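Side-chain contact in superoxide dismutase [Mn/Fe] (Aeropyrum pernix, PDB 3AK2), which catalyses the dismutation of superoxide to oxygen and hydrogen peroxide at a single manganese or iron ion bound in each subunit: residues E20-E25 with V183-N188. Residues are numbered along the deposited sequence; the frame is centred on the assembly and turned at random.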
loop_
_atom_site.group_PDB
_atom_site.type_symbol
_atom_site.label_atom_id
_atom_site.label_comp_id
_atom_site.label_asym_id
_atom_site.label_seq_id
_atom_site.Cartn_x
_atom_site.Cartn_y
_atom_site.Cartn_z
ATOM N N GLU A 20 3.667 28.169 18.965
ATOM C CA GLU A 20 5.023 28.694 18.852
ATOM C C GLU A 20 5.730 28.610 20.204
ATOM O O GLU A 20 5.082 28.711 21.246
ATOM C CB GLU A 20 5.000 30.125 18.311
ATOM C CG GLU A 20 4.416 30.193 16.905
ATOM C CD GLU A 20 4.726 31.474 16.165
ATOM O OE1 GLU A 20 4.984 32.510 16.819
ATOM O OE2 GLU A 20 4.701 31.438 14.914
ATOM N N PRO A 21 7.060 28.413 20.194
ATOM C CA PRO A 21 7.940 28.342 19.026
ATOM C C PRO A 21 8.032 26.959 18.367
ATOM O O PRO A 21 8.740 26.804 17.377
ATOM C CB PRO A 21 9.299 28.719 19.615
ATOM C CG PRO A 21 9.253 28.168 20.991
ATOM C CD PRO A 21 7.818 28.274 21.452
ATOM N N TYR A 22 7.318 25.977 18.911
ATOM C CA TYR A 22 7.482 24.576 18.505
ATOM C C TYR A 22 6.911 24.244 17.131
ATOM O O TYR A 22 7.513 23.476 16.381
ATOM C CB TYR A 22 6.943 23.652 19.597
ATOM C CG TYR A 22 7.597 23.961 20.921
ATOM C CD1 TYR A 22 6.896 24.608 21.939
ATOM C CD2 TYR A 22 8.942 23.663 21.130
ATOM C CE1 TYR A 22 7.520 24.920 23.151
ATOM C CE2 TYR A 22 9.571 23.970 22.326
ATOM C CZ TYR A 22 8.857 24.593 23.331
ATOM O OH TYR A 22 9.498 24.887 24.515
ATOM N N ILE A 23 5.762 24.827 16.804
ATOM C CA ILE A 23 5.210 24.736 15.455
ATOM C C ILE A 23 4.768 26.133 15.038
ATOM O O ILE A 23 3.915 26.733 15.689
ATOM C CB ILE A 23 4.031 23.733 15.353
ATOM C CG1 ILE A 23 4.411 22.378 15.964
ATOM C CG2 ILE A 23 3.618 23.563 13.897
ATOM C CD1 ILE A 23 3.252 21.398 16.098
ATOM N N ILE A 24 5.353 26.644 13.957
ATOM C CA ILE A 24 5.123 28.035 13.544
ATOM C C ILE A 24 3.716 28.293 13.004
ATOM O O ILE A 24 3.042 27.381 12.496
ATOM C CB ILE A 24 6.180 28.549 12.521
ATOM C CG1 ILE A 24 6.228 27.657 11.273
ATOM C CG2 ILE A 24 7.557 28.691 13.181
ATOM C CD1 ILE A 24 7.021 28.249 10.113
ATOM N N GLU A 25 3.292 29.549 13.111
ATOM C CA GLU A 25 1.966 29.983 12.688
ATOM C C GLU A 25 1.644 29.617 11.241
ATOM O O GLU A 25 0.530 29.173 10.956
ATOM C CB GLU A 25 1.813 31.496 12.894
ATOM C CG GLU A 25 0.445 32.058 12.522
ATOM C CD GLU A 25 0.347 33.561 12.725
ATOM O OE1 GLU A 25 1.293 34.280 12.344
ATOM O OE2 GLU A 25 -0.686 34.020 13.256
ATOM N N VAL A 183 9.812 16.082 15.739
ATOM C CA VAL A 183 9.220 15.114 16.663
ATOM C C VAL A 183 9.646 15.400 18.103
ATOM O O VAL A 183 8.821 15.369 19.018
ATOM C CB VAL A 183 9.577 13.661 16.261
ATOM C CG1 VAL A 183 9.144 12.660 17.332
ATOM C CG2 VAL A 183 8.957 13.311 14.907
ATOM N N GLU A 184 10.930 15.696 18.293
ATOM C CA GLU A 184 11.448 16.026 19.618
ATOM C C GLU A 184 10.763 17.265 20.200
ATOM O O GLU A 184 10.397 17.291 21.378
ATOM C CB GLU A 184 12.968 16.216 19.575
ATOM C CG GLU A 184 13.759 14.922 19.360
ATOM C CD GLU A 184 13.567 13.908 20.479
ATOM O OE1 GLU A 184 13.477 14.314 21.659
ATOM O OE2 GLU A 184 13.517 12.697 20.177
ATOM N N ASN A 185 10.579 18.277 19.360
ATOM C CA ASN A 185 9.934 19.520 19.774
ATOM C C ASN A 185 8.435 19.385 20.034
ATOM O O ASN A 185 7.885 20.066 20.901
ATOM C CB ASN A 185 10.206 20.625 18.756
ATOM C CG ASN A 185 11.514 21.338 19.016
ATOM O OD1 ASN A 185 11.609 22.160 19.925
ATOM N ND2 ASN A 185 12.529 21.031 18.217
ATOM N N TRP A 186 7.786 18.492 19.294
ATOM C CA TRP A 186 6.343 18.273 19.409
ATOM C C TRP A 186 5.905 17.876 20.822
ATOM O O TRP A 186 4.813 18.237 21.262
ATOM C CB TRP A 186 5.900 17.236 18.372
ATOM C CG TRP A 186 4.500 16.712 18.517
ATOM C CD1 TRP A 186 3.356 17.276 18.028
ATOM C CD2 TRP A 186 4.109 15.499 19.167
ATOM N NE1 TRP A 186 2.273 16.489 18.344
ATOM C CE2 TRP A 186 2.706 15.392 19.042
ATOM C CE3 TRP A 186 4.809 14.492 19.845
ATOM C CZ2 TRP A 186 1.989 14.315 19.571
ATOM C CZ3 TRP A 186 4.096 13.423 20.369
ATOM C CH2 TRP A 186 2.699 13.342 20.225
ATOM N N TRP A 187 6.767 17.162 21.546
ATOM C CA TRP A 187 6.458 16.773 22.923
ATOM C C TRP A 187 6.115 17.962 23.818
ATOM O O TRP A 187 5.344 17.826 24.764
ATOM C CB TRP A 187 7.608 15.973 23.533
ATOM C CG TRP A 187 7.774 14.643 22.886
ATOM C CD1 TRP A 187 8.710 14.295 21.956
ATOM C CD2 TRP A 187 6.961 13.484 23.093
ATOM N NE1 TRP A 187 8.535 12.985 21.575
ATOM C CE2 TRP A 187 7.471 12.463 22.261
ATOM C CE3 TRP A 187 5.853 13.207 23.906
ATOM C CZ2 TRP A 187 6.908 11.183 22.216
ATOM C CZ3 TRP A 187 5.295 11.934 23.862
ATOM C CH2 TRP A 187 5.829 10.937 23.024
ATOM N N ASN A 188 6.671 19.127 23.496
ATOM C CA ASN A 188 6.447 20.334 24.291
ATOM C C ASN A 188 5.053 20.939 24.157
ATOM O O ASN A 188 4.693 21.847 24.912
ATOM C CB ASN A 188 7.514 21.375 23.966
ATOM C CG ASN A 188 8.899 20.906 24.332
ATOM O OD1 ASN A 188 9.202 20.691 25.505
ATOM N ND2 ASN A 188 9.750 20.734 23.328
#
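N185, on helix 179-186, brings its side-chain oxygen up to the edge of the Y22 ring: OD1 lies near the ring plane, 3.3 Å from Y22 CD2, with amide and ring planes 36° apart. Its ND2 is engaged elsewhere, bonded to S181 O one turn back in the helix. N185 O accepts twice from N188: from the backbone N and, 3.1 Å away, from ND2. This second bond is bent, yet it steadies the N188 amide over the CD2-CE2 rim of the tyrosine, on the face that CB covers. N188 packs over that face; its CB stands 3.5 Å from the Y22 centroid, a CH-pi contact 10° off the ring normal. P21 CD covers the opposite face, toward its rim. Y22 reaches the two asparagines with CG anti to its carbonyl carbon (chi1 -55°), and Y22 O is held by Y175 OH. A leucine in place of Y22 would probably leave N188 CB without its aromatic face and N185 OD1 without the ring edge. Chemically, aromatic C-H groups and a pi face meeting two asparagines join the loop before the alpha-hairpin's helix 25-54 to the C-terminal domain through weakly polar contacts, at the protein surface.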